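Nigritoxine (Vibrio nigripulchritudo, PDB 5M41) is a bacterial toxin that acts on crustaceans and insects. Local coordinates at residues A[346-349]-A[350-354]. Sequence-based numbering, arbitrary orientation.
Sequences SKVS and KNLGQ
V348 and L352 cross at about a right angle, and methyl CG2 of V348 meets CD2 of L352 at 3.6 Å. Both residues are buried. The side chain of S349 turns to the backbone instead: with OG anti to the backbone N (chi1 170°), the hydroxyl swings forward along the chain and takes a weak, bent bond from N351 N at 3.1 Å, an ST-turn-like contact that also brings OG against N351 CB. The two lysines lie obliquely across each other: the bent chain of K350 folds back so that its NZ comes within 3.8 Å of K347 CD. K347 NZ and K350 NZ are 4.7 Å apart, which probably costs some electrostatic energy; K347 NZ has a weak bond to the carbonyl O of E322.

The frame that places these groups is a beta-turn over S349-K350-N351-L352, closed by the amide N of L352 bonded to the carbonyl O of S349 at 2.9 Å. K350 and N351 both have helical backbone angles, as in a type I turn, and L352 adds a third such residue before G353 turns the chain through positive phi, a conformation that calls for glycine.

The turn follows strand 340-348 and, through G353, leads into strand 354-357. V348 also packs on W286 of strand 286-288 and pairs through its backbone with V328 of strand 328-336, while L352 touches Y428 of strand 427-429 and the loop residues A285 and I438, so that the turn and the strand end before it pack against strands 286-288 and 427-429 and these loops.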
loop_
_atom_site.group_PDB
_atom_site.type_symbol
_atom_site.label_atom_id
_atom_site.label_comp_id
_atom_site.label_asym_id
_atom_site.label_seq_id
_atom_site.Cartn_x
_atom_site.Cartn_y
_atom_site.Cartn_z
ATOM N N SER A 346 -6.610 1.537 9.914
ATOM C CA SER A 346 -5.948 2.433 10.835
ATOM C C SER A 346 -6.779 3.693 10.883
ATOM O O SER A 346 -7.360 4.096 9.883
ATOM C CB SER A 346 -4.545 2.801 10.362
ATOM O OG SER A 346 -3.666 1.690 10.307
ATOM N N LYS A 347 -6.824 4.313 12.049
ATOM C CA LYS A 347 -7.447 5.600 12.211
ATOM C C LYS A 347 -6.318 6.619 12.141
ATOM O O LYS A 347 -5.186 6.325 12.525
ATOM C CB LYS A 347 -8.147 5.663 13.569
ATOM C CG LYS A 347 -9.278 6.678 13.623
ATOM C CD LYS A 347 -9.789 6.917 15.043
ATOM C CE LYS A 347 -10.274 5.636 15.715
ATOM N NZ LYS A 347 -10.878 5.928 17.047
ATOM N N VAL A 348 -6.620 7.809 11.635
ATOM C CA VAL A 348 -5.618 8.846 11.485
ATOM C C VAL A 348 -5.245 9.373 12.858
ATOM O O VAL A 348 -6.105 9.479 13.736
ATOM C CB VAL A 348 -6.083 9.983 10.507
ATOM C CG1 VAL A 348 -7.205 10.832 11.098
ATOM C CG2 VAL A 348 -4.909 10.846 10.096
ATOM N N SER A 349 -3.962 9.639 13.074
ATOM C CA SER A 349 -3.583 10.281 14.301
ATOM C C SER A 349 -4.049 11.736 14.290
ATOM O O SER A 349 -3.716 12.482 13.384
ATOM C CB SER A 349 -2.084 10.221 14.527
ATOM O OG SER A 349 -1.793 11.079 15.615
ATOM N N LYS A 350 -4.824 12.123 15.296
ATOM C CA LYS A 350 -5.208 13.525 15.502
ATOM C C LYS A 350 -3.998 14.456 15.685
ATOM O O LYS A 350 -4.075 15.647 15.376
ATOM C CB LYS A 350 -6.223 13.639 16.652
ATOM C CG LYS A 350 -7.664 13.444 16.173
ATOM C CD LYS A 350 -8.375 12.269 16.838
ATOM C CE LYS A 350 -9.530 11.778 15.964
ATOM N NZ LYS A 350 -10.119 10.480 16.411
ATOM N N ASN A 351 -2.882 13.890 16.145
ATOM C CA ASN A 351 -1.585 14.561 16.152
ATOM C C ASN A 351 -1.000 14.961 14.777
ATOM O O ASN A 351 -0.117 15.823 14.696
ATOM C CB ASN A 351 -0.579 13.674 16.867
ATOM C CG ASN A 351 0.389 14.464 17.710
ATOM O OD1 ASN A 351 0.013 15.458 18.331
ATOM N ND2 ASN A 351 1.644 14.020 17.749
ATOM N N LEU A 352 -1.491 14.344 13.700
ATOM C CA LEU A 352 -0.944 14.559 12.353
ATOM C C LEU A 352 -1.133 15.984 11.826
ATOM O O LEU A 352 -0.236 16.536 11.202
ATOM C CB LEU A 352 -1.569 13.566 11.362
ATOM C CG LEU A 352 -1.124 13.614 9.902
ATOM C CD1 LEU A 352 0.332 13.214 9.795
ATOM C CD2 LEU A 352 -1.975 12.704 9.021
ATOM N N GLY A 353 -2.310 16.559 12.068
ATOM C CA GLY A 353 -2.724 17.834 11.464
ATOM C C GLY A 353 -4.107 17.677 10.844
ATOM O O GLY A 353 -4.825 16.733 11.171
ATOM N N GLN A 354 -4.500 18.604 9.969
ATOM C CA GLN A 354 -5.738 18.467 9.212
ATOM C C GLN A 354 -5.578 17.486 8.067
ATOM O O GLN A 354 -4.636 17.602 7.286
ATOM C CB GLN A 354 -6.085 19.776 8.548
ATOM C CG GLN A 354 -7.059 20.665 9.258
ATOM C CD GLN A 354 -7.154 21.981 8.541
ATOM O OE1 GLN A 354 -7.124 23.026 9.175
ATOM N NE2 GLN A 354 -7.215 21.943 7.197
#